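Local coordinates for protein TRAP dicarboxylate transporter-DctP subunit (Desulfovibrio desulfuricans subsp. desulfuricans, PDB 4NHB) that binds sn-glycerol-3-phosphate as the periplasmic solute-binding component of a TRAP transporter and probably delivers it to the membrane permease, at residues T142-F150 / A262-V273. Sequence-based numbering, arbitrary orientation.
Sequences TLNAFPLGF and AKRSADDVWAMV
Chi1 of 64° sets CG of Asn144 between its own backbone N and carbonyl carbon, directing the carboxamide at Ala262, while Trp270 CG, anti to its carbonyl carbon and beside the backbone N, brings the indole to the strand, one face against Pro147. Asn144 ND2 donates to Ala262 O at 2.9 Å in a nearly straight bond. The acceptor lies in the amide plane, yet the donor stands above the carbonyl plane; Ala266 N, continuing the helical bonding, reaches the same oxygen from the opposite face. The amide is fixed further by a water that accepts from Asn144 ND2 and donates to Ser265 OG, and by Leu240 N, which bonds to OD1.

Trp270 NE1 donates to Ala145 O at 2.9 Å; the oxygen lies out of the indole plane and the bond is bent, with an angle of 134° at the hydrogen. The same indole forms a CH-pi contact: Pro147 CD sits 3.4 Å from the centroid of the six-membered ring, almost directly over it. Val269 CG1 rests on Phe146 CD1 at 3.8 Å and also touches Pro147 O, a buried carbonyl without a polar partner. Beyond it, Val273 CG2 meets Pro147 CG at 3.8 Å. The small Ala266 lets the backbones close to 5.3 Å between its CA and that of Phe146.

Strand 146-150 and the helix segment run 31° apart, their axes approaching to 7.1 Å. Here helix 252-286 packs on the sheet of the periplasmic binding-protein fold that contains strand 146-155. Leu148, whose CB is directed away from the helix, has its side chain touching Lys37 and His238, which bind the ligand. Strand 235-243 pairs with strand 146-155, helix 115-122 packs on Trp270 and Pro147, and helix 42-57 borders Ser265 and Val269.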
ATOM      1  N   THR A 142      -3.739 -13.898  -1.281  1.00 14.82           N
ATOM      2  CA  THR A 142      -3.662 -12.687  -0.483  1.00 15.23           C
ATOM      3  C   THR A 142      -4.058 -12.980   0.968  1.00 16.07           C
ATOM      4  O   THR A 142      -5.209 -13.325   1.233  1.00 10.51           O
ATOM      5  CB  THR A 142      -4.626 -11.673  -1.103  1.00 17.44           C
ATOM      6  OG1 THR A 142      -4.372 -11.592  -2.524  1.00 14.44           O
ATOM      7  CG2 THR A 142      -4.462 -10.300  -0.471  1.00 15.86           C
ATOM      8  N   LEU A 143      -3.133 -12.862   1.910  1.00 14.58           N
ATOM      9  CA  LEU A 143      -3.402 -13.330   3.282  1.00 11.88           C
ATOM     10  C   LEU A 143      -4.008 -12.277   4.204  1.00 18.43           C
ATOM     11  O   LEU A 143      -4.573 -12.607   5.255  1.00  9.78           O
ATOM     12  CB  LEU A 143      -2.121 -13.871   3.919  1.00 14.62           C
ATOM     13  CG  LEU A 143      -1.537 -15.186   3.365  1.00 12.74           C
ATOM     14  CD1 LEU A 143      -0.162 -15.493   3.996  1.00 10.12           C
ATOM     15  CD2 LEU A 143      -2.509 -16.355   3.585  1.00 15.32           C
ATOM     16  N   ASN A 144      -3.841 -11.003   3.874  1.00 13.25           N
ATOM     17  CA  ASN A 144      -4.394  -9.979   4.726  1.00  7.00           C
ATOM     18  C   ASN A 144      -4.473  -8.651   3.974  1.00 11.44           C
ATOM     19  O   ASN A 144      -4.181  -8.595   2.771  1.00  6.65           O
ATOM     20  CB  ASN A 144      -3.567  -9.871   6.024  1.00 10.07           C
ATOM     21  CG  ASN A 144      -2.116  -9.415   5.800  1.00 10.30           C
ATOM     22  OD1 ASN A 144      -1.726  -8.995   4.705  1.00  9.46           O
ATOM     23  ND2 ASN A 144      -1.304  -9.553   6.844  1.00  6.35           N
ATOM     24  N   ALA A 145      -4.884  -7.604   4.676  1.00  7.50           N
ATOM     25  CA  ALA A 145      -4.854  -6.229   4.163  1.00  5.49           C
ATOM     26  C   ALA A 145      -4.571  -5.287   5.343  1.00 10.75           C
ATOM     27  O   ALA A 145      -5.085  -5.485   6.431  1.00 10.09           O
ATOM     28  CB  ALA A 145      -6.144  -5.895   3.515  1.00  9.32           C
ATOM     29  N   PHE A 146      -3.726  -4.280   5.147  1.00  8.07           N
ATOM     30  CA  PHE A 146      -3.379  -3.422   6.238  1.00  6.30           C
ATOM     31  C   PHE A 146      -2.934  -2.101   5.645  1.00  6.33           C
ATOM     32  O   PHE A 146      -2.516  -2.032   4.477  1.00  8.17           O
ATOM     33  CB  PHE A 146      -2.305  -4.068   7.127  1.00  3.72           C
ATOM     34  CG  PHE A 146      -1.030  -4.449   6.396  1.00  8.24           C
ATOM     35  CD1 PHE A 146      -0.034  -3.519   6.160  1.00  6.36           C
ATOM     36  CD2 PHE A 146      -0.837  -5.746   5.924  1.00  7.66           C
ATOM     37  CE1 PHE A 146       1.133  -3.886   5.480  1.00 10.01           C
ATOM     38  CE2 PHE A 146       0.321  -6.109   5.253  1.00  9.28           C
ATOM     39  CZ  PHE A 146       1.305  -5.179   5.030  1.00  9.35           C
ATOM     40  N   PRO A 147      -3.027  -1.032   6.427  1.00  7.74           N
ATOM     41  CA  PRO A 147      -2.738   0.252   5.786  1.00  4.06           C
ATOM     42  C   PRO A 147      -1.255   0.665   5.911  1.00  9.38           C
ATOM     43  O   PRO A 147      -0.567   0.287   6.868  1.00 10.20           O
ATOM     44  CB  PRO A 147      -3.569   1.228   6.609  1.00  8.52           C
ATOM     45  CG  PRO A 147      -3.568   0.604   8.015  1.00 11.96           C
ATOM     46  CD  PRO A 147      -3.588  -0.887   7.779  1.00 13.09           C
ATOM     47  N   LEU A 148      -0.809   1.496   4.981  1.00  5.98           N
ATOM     48  CA  LEU A 148       0.433   2.251   5.118  1.00  4.28           C
ATOM     49  C   LEU A 148       0.110   3.718   5.435  1.00  6.63           C
ATOM     50  O   LEU A 148       0.963   4.450   5.943  1.00  9.31           O
ATOM     51  CB  LEU A 148       1.322   2.118   3.859  1.00  3.26           C
ATOM     52  CG  LEU A 148       2.276   0.897   3.752  1.00  8.31           C
ATOM     53  CD1 LEU A 148       1.605  -0.417   3.965  1.00 11.87           C
ATOM     54  CD2 LEU A 148       3.082   0.888   2.454  1.00  7.59           C
ATOM     55  N   GLY A 149      -1.123   4.113   5.158  1.00  7.47           N
ATOM     56  CA  GLY A 149      -1.597   5.426   5.513  1.00 10.31           C
ATOM     57  C   GLY A 149      -2.123   6.225   4.345  1.00  8.74           C
ATOM     58  O   GLY A 149      -1.807   5.946   3.195  1.00 10.23           O
ATOM     59  N   PHE A 150      -2.932   7.242   4.654  1.00  7.02           N
ATOM     60  CA  PHE A 150      -3.416   8.161   3.671  1.00  6.93           C
ATOM     61  C   PHE A 150      -2.292   8.952   3.001  1.00  7.64           C
ATOM     62  O   PHE A 150      -1.321   9.321   3.648  1.00  9.55           O
ATOM     63  CB  PHE A 150      -4.431   9.125   4.307  1.00 12.96           C
ATOM     64  CG  PHE A 150      -5.799   8.487   4.536  1.00 13.78           C
ATOM     65  CD1 PHE A 150      -6.720   8.370   3.490  1.00 12.63           C
ATOM     66  CD2 PHE A 150      -6.132   7.988   5.784  1.00 14.26           C
ATOM     67  CE1 PHE A 150      -7.981   7.775   3.700  1.00 15.91           C
ATOM     68  CE2 PHE A 150      -7.391   7.385   6.005  1.00 15.76           C
ATOM     69  CZ  PHE A 150      -8.307   7.284   4.970  1.00 11.39           C
ATOM     70  N   ALA A 262      -0.717 -13.924   9.800  1.00 13.33           N
ATOM     71  CA  ALA A 262      -1.043 -12.801   8.888  1.00 12.91           C
ATOM     72  C   ALA A 262      -2.131 -11.923   9.481  1.00 15.66           C
ATOM     73  O   ALA A 262      -2.060 -10.691   9.391  1.00 12.99           O
ATOM     74  CB  ALA A 262      -1.458 -13.290   7.527  1.00 16.39           C
ATOM     75  N   LYS A 263      -3.119 -12.533  10.130  1.00 14.86           N
ATOM     76  CA  LYS A 263      -4.218 -11.761  10.679  1.00 10.62           C
ATOM     77  C   LYS A 263      -3.717 -10.920  11.847  1.00 12.67           C
ATOM     78  O   LYS A 263      -4.001  -9.722  11.939  1.00 18.40           O
ATOM     79  CB  LYS A 263      -5.363 -12.670  11.128  1.00 16.19           C
ATOM     80  CG  LYS A 263      -6.547 -11.950  11.808  1.00 17.36           C
ATOM     81  CD  LYS A 263      -6.985 -10.650  11.067  1.00 31.68           C
ATOM     82  CE  LYS A 263      -8.501 -10.349  11.202  1.00 39.06           C
ATOM     83  NZ  LYS A 263      -8.842  -9.148  12.043  1.00 31.71           N
ATOM     84  N   ARG A 264      -2.976 -11.542  12.746  1.00 11.15           N
ATOM     85  CA  ARG A 264      -2.461 -10.823  13.914  1.00 13.91           C
ATOM     86  C   ARG A 264      -1.546  -9.645  13.515  1.00 13.63           C
ATOM     87  O   ARG A 264      -1.642  -8.551  14.069  1.00 13.01           O
ATOM     88  CB  ARG A 264      -1.714 -11.769  14.869  1.00 14.55           C
ATOM     89  CG  ARG A 264      -2.491 -13.000  15.321  1.00 26.90           C
ATOM     90  CD  ARG A 264      -2.892 -12.962  16.815  1.00 43.74           C
ATOM     91  NE  ARG A 264      -1.789 -12.755  17.768  1.00 40.39           N
ATOM     92  CZ  ARG A 264      -1.081 -13.724  18.368  1.00 32.91           C
ATOM     93  NH1 ARG A 264      -1.306 -15.002  18.104  1.00 28.16           N
ATOM     94  NH2 ARG A 264      -0.107 -13.403  19.220  1.00 29.50           N
ATOM     95  N   SER A 265      -0.642  -9.900  12.571  1.00 13.67           N
ATOM     96  CA  SER A 265       0.249  -8.896  12.063  1.00 13.60           C
ATOM     97  C   SER A 265      -0.531  -7.723  11.430  1.00  8.94           C
ATOM     98  O   SER A 265      -0.264  -6.568  11.726  1.00 11.04           O
ATOM     99  CB  SER A 265       1.198  -9.507  11.040  1.00 17.22           C
ATOM    100  OG  SER A 265       1.911  -8.453  10.482  1.00 16.81           O
ATOM    101  N   ALA A 266      -1.516  -8.018  10.583  1.00  9.06           N
ATOM    102  CA  ALA A 266      -2.333  -6.964   9.989  1.00 10.39           C
ATOM    103  C   ALA A 266      -3.028  -6.156  11.068  1.00  8.76           C
ATOM    104  O   ALA A 266      -3.075  -4.908  11.035  1.00 12.61           O
ATOM    105  CB  ALA A 266      -3.362  -7.584   9.075  1.00 14.76           C
ATOM    106  N   ASP A 267      -3.590  -6.861  12.031  1.00 11.75           N
ATOM    107  CA  ASP A 267      -4.295  -6.209  13.152  1.00 14.10           C
ATOM    108  C   ASP A 267      -3.375  -5.214  13.912  1.00  8.80           C
ATOM    109  O   ASP A 267      -3.801  -4.106  14.285  1.00  8.76           O
ATOM    110  CB  ASP A 267      -4.916  -7.277  14.083  1.00 18.31           C
ATOM    111  CG  ASP A 267      -6.222  -7.871  13.509  1.00 31.64           C
ATOM    112  OD1 ASP A 267      -6.661  -7.485  12.397  1.00 28.55           O
ATOM    113  OD2 ASP A 267      -6.831  -8.747  14.144  1.00 26.97           O
ATOM    114  N   ASP A 268      -2.119  -5.581  14.090  1.00  9.78           N
ATOM    115  CA  ASP A 268      -1.142  -4.729  14.769  1.00 12.31           C
ATOM    116  C   ASP A 268      -0.901  -3.450  13.973  1.00 10.69           C
ATOM    117  O   ASP A 268      -0.824  -2.357  14.523  1.00 13.21           O
ATOM    118  CB  ASP A 268       0.174  -5.477  14.921  1.00 12.09           C
ATOM    119  CG  ASP A 268       0.120  -6.580  16.002  1.00 19.81           C
ATOM    120  OD1 ASP A 268      -0.838  -6.621  16.783  1.00 19.50           O
ATOM    121  OD2 ASP A 268       1.046  -7.400  16.046  1.00 23.23           O
ATOM    122  N   VAL A 269      -0.770  -3.599  12.653  1.00  9.54           N
ATOM    123  CA  VAL A 269      -0.456  -2.457  11.784  1.00  8.75           C
ATOM    124  C   VAL A 269      -1.645  -1.476  11.724  1.00  8.65           C
ATOM    125  O   VAL A 269      -1.457  -0.224  11.788  1.00  8.62           O
ATOM    126  CB  VAL A 269      -0.086  -2.909  10.381  1.00  8.73           C
ATOM    127  CG1 VAL A 269       0.083  -1.710   9.480  1.00  8.66           C
ATOM    128  CG2 VAL A 269       1.192  -3.793  10.386  1.00  9.06           C
ATOM    129  N   TRP A 270      -2.865  -2.019  11.579  1.00 11.42           N
ATOM    130  CA  TRP A 270      -4.088  -1.160  11.583  1.00 12.05           C
ATOM    131  C   TRP A 270      -4.063  -0.293  12.827  1.00 19.28           C
ATOM    132  O   TRP A 270      -4.451   0.868  12.811  1.00 17.71           O
ATOM    133  CB  TRP A 270      -5.394  -1.960  11.631  1.00 10.07           C
ATOM    134  CG  TRP A 270      -5.809  -2.496  10.328  1.00 18.11           C
ATOM    135  CD1 TRP A 270      -5.699  -3.785   9.907  1.00  8.52           C
ATOM    136  CD2 TRP A 270      -6.415  -1.769   9.261  1.00 12.98           C
ATOM    137  NE1 TRP A 270      -6.182  -3.914   8.620  1.00 14.17           N
ATOM    138  CE2 TRP A 270      -6.631  -2.687   8.198  1.00 14.05           C
ATOM    139  CE3 TRP A 270      -6.783  -0.436   9.088  1.00 14.72           C
ATOM    140  CZ2 TRP A 270      -7.188  -2.304   6.983  1.00  8.30           C
ATOM    141  CZ3 TRP A 270      -7.346  -0.060   7.887  1.00 13.39           C
ATOM    142  CH2 TRP A 270      -7.544  -0.997   6.841  1.00 10.61           C
ATOM    143  N   ALA A 271      -3.638  -0.906  13.926  1.00 16.03           N
ATOM    144  CA  ALA A 271      -3.633  -0.224  15.213  1.00 20.81           C
ATOM    145  C   ALA A 271      -2.473   0.732  15.431  1.00 21.09           C
ATOM    146  O   ALA A 271      -2.518   1.470  16.399  1.00 24.52           O
ATOM    147  CB  ALA A 271      -3.707  -1.237  16.346  1.00 16.88           C
ATOM    148  N   MET A 272      -1.449   0.764  14.561  1.00 15.92           N
ATOM    149  CA  MET A 272      -0.341   1.682  14.793  1.00 24.63           C
ATOM    150  C   MET A 272      -0.237   2.875  13.848  1.00 23.38           C
ATOM    151  O   MET A 272       0.480   3.797  14.131  1.00 16.57           O
ATOM    152  CB  MET A 272       0.995   0.949  14.776  1.00 31.76           C
ATOM    153  CG  MET A 272       1.337   0.307  13.488  1.00 33.62           C
ATOM    154  SD  MET A 272       2.865  -0.641  13.602  1.00 29.73           S
ATOM    155  CE  MET A 272       2.420  -2.051  14.588  1.00 35.33           C
ATOM    156  N   VAL A 273      -0.956   2.868  12.743  1.00 13.40           N
ATOM    157  CA  VAL A 273      -0.773   3.893  11.738  1.00 15.13           C
ATOM    158  C   VAL A 273      -1.323   5.235  12.206  1.00 10.12           C
ATOM    159  O   VAL A 273      -0.670   6.232  12.079  1.00 13.23           O
ATOM    160  CB  VAL A 273      -1.423   3.484  10.405  1.00 17.94           C
ATOM    161  CG1 VAL A 273      -1.481   4.677   9.453  1.00 13.47           C
ATOM    162  CG2 VAL A 273      -0.649   2.367   9.794  1.00 12.26           C
TER
HETATM  163  O   HOH W   1       1.143  -7.918   7.727  1.00 11.43           O